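Local atomic coordinates of putative mandelate racemase (Bordetella bronchiseptica, PDB entry 3OZY), a protein that is of unknown function but, as an enolase superfamily member that binds magnesium, probably acts on an acid sugar or similar carboxylate substrate. Residues 197-202 with 222-227; 213-218 with 244-249; 143-148 with 169-174. All coordinates share one frame; numbering follows the deposited sequence.

Interaction 1 of 3, residues 197-202 with 222-227; sequences EILVDA and GCYWFE. With MG (magnesium ion), chain C.
The indole of Trp225 carries Leu199 on one face: CD2 of Leu199 lies 3.7 Å from the centroid of the six-membered ring, a CH-pi contact displaced toward the rim. At the indole edge, in plane, sits the carbonyl oxygen of Val200. The Tyr224 ring meets Glu197 at its edge, where OE1 of Glu197 comes within 3.5 Å of CD1 of Tyr224, the carboxylate turned 66° from the ring plane. The carboxylates of Asp201 and Glu227 stack with their planes 20° apart. Both bind one magnesium ion, Asp201 through OD2 at 2.3 Å and Glu227 through OE2 at 2.2 Å; Glu254 completes the protein ligands, and three waters also bind. OD1 of Asp201 accepts from Asn203 N and from a metal-bound water. Glu227 reaches the ion because its chain is extended from a CG anti to the backbone N (chi1 169°).

Strands 197-201 and 225-227 are consecutive parallel strands of a beta-alpha-beta unit in the enolase-type barrel, their axes 4.6 Å apart. Four backbone bonds join the segments, among them Glu227 N to Val200 O at 2.8 Å and Ala202 N to Glu227 O at 2.9 Å. The side of the sheet away from the metal bears Val200 and Phe226, which pack against Leu218 of helix 208-220. At the far end one water accepts from Ile198 N and also contacts Glu197 OE1 and Gly222 O. OE1 of Glu227 forms a salt bridge with Lys171.

Interaction 2 of 3, residues 213-218 with 244-249; sequences AMLRIL and QGTPVR
With its CG anti to the backbone N (chi1 178°), Leu215 extends from helix 208-220 and spreads its two methyls over the segment 244-249. CD1 is the busier branch: it lies 3.8 Å from Val248 CB, the leucine and valine side chains running alongside one another head to tail, and 3.8 Å from OG1 of Thr246, which it meets tip to tip. CD2 goes the other way and rests on the aliphatic part of Gln244, 4.1 Å from its CG. Thr246 places OG1 between its backbone N and carbonyl carbon (chi1 76°), and there the hydroxyl oxygen accepts from Val248 N at 3.0 Å, with an N-H...O angle of 149°.

One turn along the helix, Leu218 makes the second contact, its backbone C 3.8 Å from CG2 of Val248. No hydrogen bond crosses between the segments, and the 219 Å² they bury rests mainly on Leu215 and Val248. The bond inside 244-249 defines an ST turn, in the loop that leads from helix 235-242 into strand 249-252, packed on helix 208-220, the helix of the preceding beta-alpha unit of the barrel.

Interaction 3 of 3, residues 143-148 with 169-174; sequences ASSIYW and AAKLKV. With ACY (acetic acid), chain I.
Strand 139-146, through its residues 143-146, and strand 169-173 form the two parallel strands of a beta-alpha-beta unit in the barrel, linked through helix 152-164, with axes 4.6 Å apart and 31° between their directions. Backbone bonds run the length of the pair; Ile146 N to Lys171 O and Lys173 N to Ile146 O are both 2.8 Å, the latter almost straight at 175°. A cis peptide precedes Ser145, whose OG lies 3.3 Å from CE of Lys171. On the side that faces the helices, CG2 of Ile146 meets CD1 of Leu172 at 3.7 Å.

Beyond the strand end, Tyr147 and Lys173 lie alongside one another with their ends in the same direction. CG of Lys173 sits over one face of the Tyr147 ring, 3.8 Å from its centroid, in a CH-pi contact that the bend of the lysine at chi2 (-69°) accommodates. Tyr147 OH donates to OXT of an acetic acid, in the ring plane, and Lys173 NZ to its O at 2.8 Å. NZ also bonds Asp201 and Asn203; Lys171, besides Glu227, pairs with Glu329. Ser25 and Lys30 also bond the acetic acid, probably from the crystallisation liquor, which may mark a carboxylate pocket.

Interactions 3 and 1 follow consecutive barrel strands; interaction 2 lies on the helix layer outside them. Interactions 1 and 3 share a sheet, since strands 169-173 and 197-201 are neighbours: their centres are 9 Å apart, Leu199 O lies 2.8 Å from Leu172 N in a probable hydrogen bond, and Lys171 NZ is 2.7 Å from Glu227 OE1 in a salt bridge, which joins the lysine side of the pocket to the metal side. Interaction 2, also about 9 Å from interaction 1 between centres, packs against strand 225-227 from outside: Leu218 CD1 is 3.3 Å from Phe226 CG. The nearest side-chain atom of Leu218 is about 13 Å from the magnesium ion, whereas interaction 1 supplies two ligands of the metal site.

Interaction 1 of 3, residues 197-202 with 222-227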
ATOM      1  N   GLU A 197      -7.902  -5.535 -32.751  1.00  7.50           N
ATOM      2  CA  GLU A 197      -6.925  -4.868 -31.891  1.00  7.82           C
ATOM      3  C   GLU A 197      -6.173  -5.888 -31.059  1.00  8.54           C
ATOM      4  O   GLU A 197      -6.777  -6.807 -30.498  1.00  9.21           O
ATOM      5  CB  GLU A 197      -7.580  -3.836 -30.973  1.00  9.60           C
ATOM      6  CG  GLU A 197      -8.319  -2.706 -31.702  1.00  9.19           C
ATOM      7  CD  GLU A 197      -7.406  -1.742 -32.453  1.00 12.42           C
ATOM      8  OE1 GLU A 197      -6.163  -1.788 -32.295  1.00 11.17           O
ATOM      9  OE2 GLU A 197      -7.951  -0.893 -33.193  1.00 20.23           O
ATOM     10  N   ILE A 198      -4.855  -5.740 -30.996  1.00  6.89           N
ATOM     11  CA  ILE A 198      -4.029  -6.620 -30.190  1.00  8.14           C
ATOM     12  C   ILE A 198      -3.357  -5.796 -29.105  1.00  6.85           C
ATOM     13  O   ILE A 198      -2.626  -4.838 -29.396  1.00  7.98           O
ATOM     14  CB  ILE A 198      -2.971  -7.362 -31.048  1.00  8.00           C
ATOM     15  CG1 ILE A 198      -3.651  -8.231 -32.115  1.00  8.60           C
ATOM     16  CG2 ILE A 198      -2.076  -8.220 -30.170  1.00 10.11           C
ATOM     17  CD1 ILE A 198      -2.685  -8.845 -33.118  1.00  8.79           C
ATOM     18  N   LEU A 199      -3.634  -6.170 -27.862  1.00  6.48           N
ATOM     19  CA  LEU A 199      -3.093  -5.516 -26.673  1.00  5.69           C
ATOM     20  C   LEU A 199      -2.013  -6.418 -26.093  1.00  6.82           C
ATOM     21  O   LEU A 199      -2.076  -7.633 -26.262  1.00  6.94           O
ATOM     22  CB  LEU A 199      -4.203  -5.354 -25.634  1.00  7.11           C
ATOM     23  CG  LEU A 199      -5.337  -4.361 -25.912  1.00  6.07           C
ATOM     24  CD1 LEU A 199      -6.027  -4.556 -27.259  1.00  8.13           C
ATOM     25  CD2 LEU A 199      -6.341  -4.466 -24.776  1.00  8.61           C
ATOM     26  N   VAL A 200      -1.030  -5.839 -25.410  1.00  7.73           N
ATOM     27  CA  VAL A 200       0.058  -6.605 -24.813  1.00  8.21           C
ATOM     28  C   VAL A 200       0.202  -6.206 -23.343  1.00  6.68           C
ATOM     29  O   VAL A 200      -0.011  -5.032 -22.999  1.00  8.18           O
ATOM     30  CB  VAL A 200       1.371  -6.343 -25.585  1.00  9.94           C
ATOM     31  CG1 VAL A 200       2.573  -6.847 -24.824  1.00 15.87           C
ATOM     32  CG2 VAL A 200       1.302  -6.975 -26.981  1.00  9.83           C
ATOM     33  N   ASP A 201       0.541  -7.166 -22.482  1.00  6.64           N
ATOM     34  CA  ASP A 201       0.612  -6.938 -21.041  1.00  5.84           C
ATOM     35  C   ASP A 201       1.809  -7.694 -20.479  1.00  6.76           C
ATOM     36  O   ASP A 201       1.847  -8.932 -20.544  1.00  6.70           O
ATOM     37  CB  ASP A 201      -0.697  -7.427 -20.410  1.00  6.77           C
ATOM     38  CG  ASP A 201      -0.763  -7.223 -18.913  1.00  6.96           C
ATOM     39  OD1 ASP A 201       0.252  -6.871 -18.278  1.00  6.86           O
ATOM     40  OD2 ASP A 201      -1.866  -7.460 -18.362  1.00  7.71           O
ATOM     41  N   ALA A 202       2.788  -6.950 -19.954  1.00  6.64           N
ATOM     42  CA  ALA A 202       4.026  -7.538 -19.451  1.00  6.76           C
ATOM     43  C   ALA A 202       4.017  -7.800 -17.944  1.00  5.97           C
ATOM     44  O   ALA A 202       4.988  -8.326 -17.423  1.00  7.18           O
ATOM     45  CB  ALA A 202       5.229  -6.664 -19.820  1.00  7.76           C
ATOM     46  N   GLY A 222       1.376  -2.820 -34.787  1.00  8.14           N
ATOM     47  CA  GLY A 222       0.207  -1.976 -34.624  1.00  8.33           C
ATOM     48  C   GLY A 222      -0.598  -2.258 -33.369  1.00  7.67           C
ATOM     49  O   GLY A 222      -1.822  -2.132 -33.357  1.00  8.35           O
ATOM     50  N   CYS A 223       0.091  -2.615 -32.291  1.00  6.49           N
ATOM     51  CA  CYS A 223      -0.605  -2.929 -31.042  1.00  7.07           C
ATOM     52  C   CYS A 223      -1.319  -1.727 -30.432  1.00  6.98           C
ATOM     53  O   CYS A 223      -0.838  -0.594 -30.494  1.00  8.08           O
ATOM     54  CB  CYS A 223       0.357  -3.538 -30.027  1.00  7.54           C
ATOM     55  SG  CYS A 223       0.976  -5.149 -30.522  1.00  9.54           S
ATOM     56  N   TYR A 224      -2.467  -1.984 -29.818  1.00  6.34           N
ATOM     57  CA  TYR A 224      -3.283  -0.930 -29.219  1.00  6.88           C
ATOM     58  C   TYR A 224      -2.639  -0.320 -27.965  1.00  5.54           C
ATOM     59  O   TYR A 224      -2.594   0.908 -27.807  1.00  6.34           O
ATOM     60  CB  TYR A 224      -4.671  -1.493 -28.889  1.00  7.55           C
ATOM     61  CG  TYR A 224      -5.685  -0.448 -28.493  1.00  7.19           C
ATOM     62  CD1 TYR A 224      -6.397   0.265 -29.459  1.00  8.37           C
ATOM     63  CD2 TYR A 224      -5.952  -0.179 -27.155  1.00  7.74           C
ATOM     64  CE1 TYR A 224      -7.326   1.223 -29.093  1.00  7.79           C
ATOM     65  CE2 TYR A 224      -6.880   0.778 -26.785  1.00  7.57           C
ATOM     66  CZ  TYR A 224      -7.563   1.473 -27.748  1.00  7.15           C
ATOM     67  OH  TYR A 224      -8.483   2.429 -27.371  1.00  9.97           O
ATOM     68  N   TRP A 225      -2.158  -1.172 -27.064  1.00  6.04           N
ATOM     69  CA  TRP A 225      -1.484  -0.700 -25.864  1.00  5.36           C
ATOM     70  C   TRP A 225      -0.454  -1.685 -25.349  1.00  6.27           C
ATOM     71  O   TRP A 225      -0.465  -2.858 -25.737  1.00  6.68           O
ATOM     72  CB  TRP A 225      -2.471  -0.262 -24.769  1.00  6.50           C
ATOM     73  CG  TRP A 225      -3.197  -1.313 -23.924  1.00  5.71           C
ATOM     74  CD1 TRP A 225      -2.700  -2.478 -23.379  1.00  7.10           C
ATOM     75  CD2 TRP A 225      -4.532  -1.176 -23.436  1.00  6.96           C
ATOM     76  NE1 TRP A 225      -3.685  -3.093 -22.614  1.00  6.73           N
ATOM     77  CE2 TRP A 225      -4.813  -2.305 -22.633  1.00  5.48           C
ATOM     78  CE3 TRP A 225      -5.527  -0.209 -23.616  1.00  6.50           C
ATOM     79  CZ2 TRP A 225      -6.058  -2.488 -22.015  1.00  6.16           C
ATOM     80  CZ3 TRP A 225      -6.757  -0.389 -23.005  1.00  6.72           C
ATOM     81  CH2 TRP A 225      -7.015  -1.518 -22.217  1.00  6.97           C
ATOM     82  N   PHE A 226       0.434  -1.164 -24.500  1.00  5.36           N
ATOM     83  CA  PHE A 226       1.516  -1.884 -23.823  1.00  5.49           C
ATOM     84  C   PHE A 226       1.226  -1.681 -22.335  1.00  5.72           C
ATOM     85  O   PHE A 226       1.443  -0.586 -21.792  1.00  6.58           O
ATOM     86  CB  PHE A 226       2.841  -1.204 -24.200  1.00  6.40           C
ATOM     87  CG  PHE A 226       4.095  -1.973 -23.851  1.00  5.45           C
ATOM     88  CD1 PHE A 226       4.060  -3.241 -23.309  1.00  6.12           C
ATOM     89  CD2 PHE A 226       5.329  -1.399 -24.130  1.00  7.08           C
ATOM     90  CE1 PHE A 226       5.249  -3.927 -23.048  1.00  8.32           C
ATOM     91  CE2 PHE A 226       6.506  -2.063 -23.874  1.00  8.34           C
ATOM     92  CZ  PHE A 226       6.475  -3.327 -23.326  1.00  8.41           C
ATOM     93  N   GLU A 227       0.710  -2.720 -21.683  1.00  6.14           N
ATOM     94  CA  GLU A 227       0.225  -2.648 -20.304  1.00  6.05           C
ATOM     95  C   GLU A 227       1.271  -3.162 -19.315  1.00  6.32           C
ATOM     96  O   GLU A 227       1.948  -4.161 -19.583  1.00  5.85           O
ATOM     97  CB  GLU A 227      -1.069  -3.456 -20.199  1.00  5.80           C
ATOM     98  CG  GLU A 227      -1.552  -3.705 -18.793  1.00  6.25           C
ATOM     99  CD  GLU A 227      -2.935  -4.307 -18.768  1.00  6.23           C
ATOM    100  OE1 GLU A 227      -3.588  -4.367 -19.832  1.00  6.36           O
ATOM    101  OE2 GLU A 227      -3.382  -4.718 -17.677  1.00  7.16           O
TER
HETATM  102 MG    MG C 390      -2.848  -6.534 -16.471  1.00  7.94          MG
HETATM  103  O   HOH W   1      -4.031  -3.406 -32.405  1.00  8.39           O
HETATM  104  O   HOH W   2      -0.710  -6.275 -15.915  1.00  9.12           O
HETATM  105  O   HOH W   3      -2.499  -8.457 -15.124  1.00 12.10           O
HETATM  106  O   HOH W   4      -4.976  -7.495 -16.870  1.00  9.83           O

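Interaction 2 of 3, residues 213-218 with 244-249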
ATOM      1  N   ALA A 213      12.981  -2.005 -26.544  1.00  6.50           N
ATOM      2  CA  ALA A 213      13.139  -2.929 -27.665  1.00  6.79           C
ATOM      3  C   ALA A 213      11.783  -3.535 -28.013  1.00  7.48           C
ATOM      4  O   ALA A 213      11.426  -3.644 -29.193  1.00  7.56           O
ATOM      5  CB  ALA A 213      14.141  -4.015 -27.318  1.00  7.70           C
ATOM      6  N   MET A 214      11.018  -3.921 -27.001  0.74  6.52           N
ATOM      7  CA  MET A 214       9.727  -4.521 -27.297  0.74  7.59           C
ATOM      8  C   MET A 214       8.770  -3.506 -27.917  0.74  7.22           C
ATOM      9  O   MET A 214       8.039  -3.837 -28.854  0.74  7.96           O
ATOM     10  CB  MET A 214       9.112  -5.154 -26.054  0.74  8.31           C
ATOM     11  CG  MET A 214       7.831  -5.885 -26.382  0.74  9.98           C
ATOM     12  SD  MET A 214       7.173  -6.853 -25.019  0.74  9.27           S
ATOM     13  CE  MET A 214       8.352  -8.196 -24.939  0.74 11.72           C
ATOM     14  N   LEU A 215       8.777  -2.272 -27.415  1.00  6.82           N
ATOM     15  CA  LEU A 215       7.897  -1.232 -27.960  1.00  6.17           C
ATOM     16  C   LEU A 215       8.057  -1.095 -29.482  1.00  7.44           C
ATOM     17  O   LEU A 215       7.077  -0.885 -30.212  1.00  6.74           O
ATOM     18  CB  LEU A 215       8.147   0.108 -27.259  1.00  6.33           C
ATOM     19  CG  LEU A 215       7.326   1.298 -27.749  1.00  6.31           C
ATOM     20  CD1 LEU A 215       5.815   1.048 -27.606  1.00  8.59           C
ATOM     21  CD2 LEU A 215       7.738   2.555 -26.981  1.00  7.57           C
ATOM     22  N   ARG A 216       9.283  -1.224 -29.979  1.00  6.68           N
ATOM     23  CA  ARG A 216       9.509  -1.169 -31.428  1.00  7.16           C
ATOM     24  C   ARG A 216       8.712  -2.252 -32.156  1.00  7.48           C
ATOM     25  O   ARG A 216       8.128  -2.010 -33.214  1.00  9.11           O
ATOM     26  CB  ARG A 216      10.999  -1.318 -31.750  1.00  6.97           C
ATOM     27  CG  ARG A 216      11.825  -0.098 -31.376  1.00  7.55           C
ATOM     28  CD  ARG A 216      13.304  -0.421 -31.433  1.00  8.39           C
ATOM     29  NE  ARG A 216      14.111   0.778 -31.248  1.00  9.25           N
ATOM     30  CZ  ARG A 216      15.439   0.782 -31.255  1.00  8.85           C
ATOM     31  NH1 ARG A 216      16.115  -0.351 -31.403  1.00  8.00           N
ATOM     32  NH2 ARG A 216      16.093   1.919 -31.090  1.00 10.05           N
ATOM     33  N   ILE A 217       8.721  -3.456 -31.584  0.50  7.36           N
ATOM     34  CA  ILE A 217       7.963  -4.593 -32.105  0.50  7.94           C
ATOM     35  C   ILE A 217       6.470  -4.295 -32.065  0.50  7.55           C
ATOM     36  O   ILE A 217       5.749  -4.505 -33.046  0.50  7.15           O
ATOM     37  CB  ILE A 217       8.223  -5.870 -31.273  0.50  7.96           C
ATOM     38  CG1 ILE A 217       9.713  -6.230 -31.286  0.50 10.25           C
ATOM     39  CG2 ILE A 217       7.360  -7.032 -31.777  0.50  8.43           C
ATOM     40  CD1 ILE A 217      10.255  -6.524 -32.665  0.50 10.81           C
ATOM     41  N   LEU A 218       6.003  -3.804 -30.920  1.00  7.30           N
ATOM     42  CA  LEU A 218       4.575  -3.516 -30.737  1.00  6.01           C
ATOM     43  C   LEU A 218       4.110  -2.485 -31.759  1.00  7.17           C
ATOM     44  O   LEU A 218       3.000  -2.558 -32.292  1.00  6.91           O
ATOM     45  CB  LEU A 218       4.273  -3.013 -29.323  1.00  6.77           C
ATOM     46  CG  LEU A 218       4.842  -3.846 -28.172  1.00  9.62           C
ATOM     47  CD1 LEU A 218       4.275  -3.310 -26.856  1.00  8.94           C
ATOM     48  CD2 LEU A 218       4.568  -5.330 -28.317  1.00 11.64           C
ATOM     49  N   GLN A 244       8.656   8.138 -26.813  1.00  8.41           N
ATOM     50  CA  GLN A 244       9.062   7.651 -28.126  1.00  9.07           C
ATOM     51  C   GLN A 244       8.064   8.057 -29.208  1.00  8.15           C
ATOM     52  O   GLN A 244       8.363   7.956 -30.395  1.00 10.95           O
ATOM     53  CB  GLN A 244       9.283   6.133 -28.117  1.00  8.76           C
ATOM     54  CG  GLN A 244      10.314   5.680 -27.076  1.00  9.55           C
ATOM     55  CD  GLN A 244      11.604   6.492 -27.124  1.00 11.17           C
ATOM     56  OE1 GLN A 244      12.273   6.548 -28.156  1.00 12.78           O
ATOM     57  NE2 GLN A 244      11.958   7.126 -26.006  1.00 10.25           N
ATOM     58  N   GLY A 245       6.886   8.514 -28.795  1.00  8.52           N
ATOM     59  CA  GLY A 245       5.910   9.062 -29.723  1.00 10.99           C
ATOM     60  C   GLY A 245       5.294   8.056 -30.677  1.00 10.17           C
ATOM     61  O   GLY A 245       4.913   8.406 -31.793  1.00  9.76           O
ATOM     62  N   THR A 246       5.178   6.804 -30.255  1.00  8.03           N
ATOM     63  CA  THR A 246       4.557   5.806 -31.115  1.00  7.64           C
ATOM     64  C   THR A 246       3.043   5.836 -30.957  1.00  7.53           C
ATOM     65  O   THR A 246       2.523   6.426 -30.015  1.00  8.02           O
ATOM     66  CB  THR A 246       5.025   4.372 -30.785  1.00  7.36           C
ATOM     67  OG1 THR A 246       4.376   3.909 -29.593  1.00  7.28           O
ATOM     68  CG2 THR A 246       6.551   4.283 -30.644  1.00  7.92           C
ATOM     69  N   PRO A 247       2.324   5.203 -31.890  1.00  6.86           N
ATOM     70  CA  PRO A 247       0.870   5.088 -31.726  1.00  7.00           C
ATOM     71  C   PRO A 247       0.453   4.038 -30.698  1.00  7.27           C
ATOM     72  O   PRO A 247      -0.749   3.840 -30.510  1.00  8.61           O
ATOM     73  CB  PRO A 247       0.389   4.682 -33.129  1.00  7.83           C
ATOM     74  CG  PRO A 247       1.507   5.113 -34.055  1.00  7.96           C
ATOM     75  CD  PRO A 247       2.753   4.868 -33.256  1.00  7.18           C
ATOM     76  N   VAL A 248       1.415   3.379 -30.055  1.00  7.30           N
ATOM     77  CA  VAL A 248       1.093   2.378 -29.037  1.00  6.26           C
ATOM     78  C   VAL A 248       0.903   3.074 -27.693  1.00  6.58           C
ATOM     79  O   VAL A 248       1.794   3.790 -27.228  1.00  7.12           O
ATOM     80  CB  VAL A 248       2.223   1.325 -28.897  1.00  6.85           C
ATOM     81  CG1 VAL A 248       1.833   0.245 -27.894  1.00  8.09           C
ATOM     82  CG2 VAL A 248       2.560   0.684 -30.241  1.00  6.86           C
ATOM     83  N   ARG A 249      -0.261   2.885 -27.079  1.00  5.55           N
ATOM     84  CA  ARG A 249      -0.559   3.527 -25.801  1.00  6.44           C
ATOM     85  C   ARG A 249       0.207   2.862 -24.663  1.00  5.98           C
ATOM     86  O   ARG A 249       0.291   1.632 -24.615  1.00  6.75           O
ATOM     87  CB  ARG A 249      -2.054   3.427 -25.521  1.00  6.24           C
ATOM     88  CG  ARG A 249      -2.921   4.141 -26.537  1.00  6.88           C
ATOM     89  CD  ARG A 249      -4.326   3.533 -26.599  1.00  7.88           C
ATOM     90  NE  ARG A 249      -5.129   4.181 -27.633  1.00  8.04           N
ATOM     91  CZ  ARG A 249      -5.042   3.898 -28.926  1.00  7.79           C
ATOM     92  NH1 ARG A 249      -4.214   2.950 -29.343  1.00  8.54           N
ATOM     93  NH2 ARG A 249      -5.796   4.556 -29.805  1.00 10.48           N
TER

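Interaction 3 of 3, residues 143-148 with 169-174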
ATOM      1  N   ALA A 143     -10.823  -9.864 -25.235  1.00  7.77           N
ATOM      2  CA  ALA A 143     -10.624 -11.154 -24.590  1.00  6.81           C
ATOM      3  C   ALA A 143      -9.335 -11.116 -23.785  1.00  6.84           C
ATOM      4  O   ALA A 143      -8.253 -10.908 -24.340  1.00  7.69           O
ATOM      5  CB  ALA A 143     -10.567 -12.267 -25.645  1.00  7.96           C
ATOM      6  N   SER A 144      -9.458 -11.336 -22.479  1.00  6.82           N
ATOM      7  CA  SER A 144      -8.331 -11.252 -21.569  1.00  6.81           C
ATOM      8  C   SER A 144      -8.073 -12.629 -20.947  1.00  7.38           C
ATOM      9  O   SER A 144      -8.921 -13.104 -20.195  1.00  7.53           O
ATOM     10  CB  SER A 144      -8.679 -10.238 -20.473  1.00  8.27           C
ATOM     11  OG  SER A 144      -7.598 -10.055 -19.581  1.00  7.60           O
ATOM     12  N   SER A 145      -6.955 -13.304 -21.241  1.00  7.16           N
ATOM     13  CA  SER A 145      -5.919 -12.952 -22.213  1.00  7.06           C
ATOM     14  C   SER A 145      -5.366 -14.266 -22.756  1.00  7.52           C
ATOM     15  O   SER A 145      -5.705 -15.340 -22.262  1.00  8.78           O
ATOM     16  CB  SER A 145      -4.751 -12.230 -21.534  1.00  6.60           C
ATOM     17  OG  SER A 145      -5.111 -10.936 -21.084  1.00  7.59           O
ATOM     18  N   ILE A 146      -4.506 -14.158 -23.760  1.00  7.07           N
ATOM     19  CA  ILE A 146      -3.677 -15.255 -24.256  1.00  7.37           C
ATOM     20  C   ILE A 146      -2.411 -15.220 -23.404  1.00  7.77           C
ATOM     21  O   ILE A 146      -1.729 -14.189 -23.344  1.00  7.75           O
ATOM     22  CB  ILE A 146      -3.350 -15.039 -25.741  1.00  7.18           C
ATOM     23  CG1 ILE A 146      -4.651 -15.027 -26.550  1.00  9.05           C
ATOM     24  CG2 ILE A 146      -2.383 -16.108 -26.245  1.00  8.21           C
ATOM     25  CD1 ILE A 146      -4.510 -14.521 -27.972  1.00 12.98           C
ATOM     26  N   TYR A 147      -2.127 -16.309 -22.694  1.00  7.43           N
ATOM     27  CA  TYR A 147      -1.071 -16.319 -21.683  1.00  6.97           C
ATOM     28  C   TYR A 147       0.270 -16.850 -22.207  1.00  7.04           C
ATOM     29  O   TYR A 147       0.431 -17.089 -23.409  1.00  8.23           O
ATOM     30  CB  TYR A 147      -1.545 -17.061 -20.414  1.00  6.76           C
ATOM     31  CG  TYR A 147      -2.374 -16.171 -19.499  1.00  6.95           C
ATOM     32  CD1 TYR A 147      -3.670 -15.803 -19.840  1.00  7.79           C
ATOM     33  CD2 TYR A 147      -1.852 -15.680 -18.305  1.00  7.73           C
ATOM     34  CE1 TYR A 147      -4.434 -14.968 -19.017  1.00  8.19           C
ATOM     35  CE2 TYR A 147      -2.608 -14.848 -17.477  1.00  7.64           C
ATOM     36  CZ  TYR A 147      -3.895 -14.499 -17.839  1.00  7.50           C
ATOM     37  OH  TYR A 147      -4.652 -13.675 -17.025  1.00  9.35           O
ATOM     38  N   TRP A 148       1.238 -16.999 -21.308  1.00  8.02           N
ATOM     39  CA  TRP A 148       2.541 -17.553 -21.644  1.00  8.56           C
ATOM     40  C   TRP A 148       2.421 -19.019 -22.066  1.00  9.89           C
ATOM     41  O   TRP A 148       1.330 -19.587 -22.075  1.00 10.00           O
ATOM     42  CB  TRP A 148       3.465 -17.468 -20.430  1.00  8.06           C
ATOM     43  CG  TRP A 148       3.892 -16.073 -20.031  1.00  9.51           C
ATOM     44  CD1 TRP A 148       3.629 -14.896 -20.678  1.00  9.45           C
ATOM     45  CD2 TRP A 148       4.683 -15.744 -18.896  1.00  9.08           C
ATOM     46  NE1 TRP A 148       4.204 -13.844 -19.988  1.00  8.82           N
ATOM     47  CE2 TRP A 148       4.858 -14.344 -18.891  1.00  9.15           C
ATOM     48  CE3 TRP A 148       5.254 -16.502 -17.870  1.00  9.25           C
ATOM     49  CZ2 TRP A 148       5.594 -13.688 -17.906  1.00  9.13           C
ATOM     50  CZ3 TRP A 148       5.976 -15.852 -16.889  1.00 10.00           C
ATOM     51  CH2 TRP A 148       6.147 -14.460 -16.915  1.00  9.44           C
ATOM     52  N   ALA A 169     -11.045  -7.653 -30.284  1.00  8.60           N
ATOM     53  CA  ALA A 169      -9.819  -7.250 -29.606  1.00  8.09           C
ATOM     54  C   ALA A 169      -9.447  -8.330 -28.600  1.00  7.27           C
ATOM     55  O   ALA A 169     -10.320  -9.021 -28.068  1.00  8.00           O
ATOM     56  CB  ALA A 169     -10.031  -5.915 -28.883  1.00  8.73           C
ATOM     57  N   ALA A 170      -8.154  -8.478 -28.328  1.00  6.98           N
ATOM     58  CA  ALA A 170      -7.692  -9.452 -27.347  1.00  6.92           C
ATOM     59  C   ALA A 170      -6.315  -9.041 -26.855  1.00  7.56           C
ATOM     60  O   ALA A 170      -5.634  -8.239 -27.496  1.00  7.28           O
ATOM     61  CB  ALA A 170      -7.643 -10.852 -27.956  1.00  7.59           C
ATOM     62  N   LYS A 171      -5.913  -9.607 -25.725  1.00  6.36           N
ATOM     63  CA  LYS A 171      -4.657  -9.254 -25.074  1.00  6.43           C
ATOM     64  C   LYS A 171      -3.726 -10.457 -24.950  1.00  8.23           C
ATOM     65  O   LYS A 171      -4.169 -11.577 -24.677  1.00  7.99           O
ATOM     66  CB  LYS A 171      -4.951  -8.649 -23.693  1.00  6.63           C
ATOM     67  CG  LYS A 171      -3.736  -8.045 -22.967  1.00  6.57           C
ATOM     68  CD  LYS A 171      -4.147  -7.035 -21.901  1.00  6.61           C
ATOM     69  CE  LYS A 171      -4.547  -7.707 -20.604  1.00  5.23           C
ATOM     70  NZ  LYS A 171      -5.033  -6.681 -19.626  1.00  6.59           N
ATOM     71  N   LEU A 172      -2.434 -10.206 -25.147  1.00  6.77           N
ATOM     72  CA  LEU A 172      -1.370 -11.196 -25.017  1.00  6.40           C
ATOM     73  C   LEU A 172      -0.469 -10.881 -23.831  1.00  6.61           C
ATOM     74  O   LEU A 172      -0.001  -9.746 -23.683  1.00  7.36           O
ATOM     75  CB  LEU A 172      -0.507 -11.197 -26.280  1.00  8.35           C
ATOM     76  CG  LEU A 172       0.728 -12.105 -26.246  1.00  7.57           C
ATOM     77  CD1 LEU A 172       0.302 -13.581 -26.295  1.00  9.17           C
ATOM     78  CD2 LEU A 172       1.677 -11.775 -27.401  1.00  8.99           C
ATOM     79  N   LYS A 173      -0.222 -11.873 -22.985  1.00  6.49           N
ATOM     80  CA  LYS A 173       0.761 -11.735 -21.919  1.00  7.08           C
ATOM     81  C   LYS A 173       2.172 -11.951 -22.449  1.00  6.92           C
ATOM     82  O   LYS A 173       2.423 -12.896 -23.207  1.00  8.11           O
ATOM     83  CB  LYS A 173       0.472 -12.752 -20.819  1.00  7.86           C
ATOM     84  CG  LYS A 173      -0.888 -12.606 -20.176  1.00  7.76           C
ATOM     85  CD  LYS A 173      -0.952 -11.320 -19.354  1.00  8.37           C
ATOM     86  CE  LYS A 173      -2.205 -11.273 -18.507  1.00  9.83           C
ATOM     87  NZ  LYS A 173      -2.143 -10.172 -17.499  1.00 11.04           N
ATOM     88  N   VAL A 174       3.095 -11.097 -22.025  1.00  7.01           N
ATOM     89  CA  VAL A 174       4.482 -11.155 -22.466  1.00  7.73           C
ATOM     90  C   VAL A 174       5.409 -10.910 -21.279  1.00  8.66           C
ATOM     91  O   VAL A 174       4.961 -10.671 -20.152  1.00  8.40           O
ATOM     92  CB  VAL A 174       4.764 -10.086 -23.543  1.00  7.70           C
ATOM     93  CG1 VAL A 174       3.832 -10.263 -24.749  1.00  8.85           C
ATOM     94  CG2 VAL A 174       4.632  -8.670 -22.955  1.00  7.73           C
TER
HETATM   95  C   ACY I 396      -2.815 -11.947 -14.458  1.00 11.67           C
HETATM   96  O   ACY I 396      -1.844 -11.598 -15.152  1.00 12.37           O
HETATM   97  OXT ACY I 396      -3.739 -12.674 -14.881  1.00 13.89           O
HETATM   98  CH3 ACY I 396      -2.890 -11.496 -13.028  1.00 18.45           C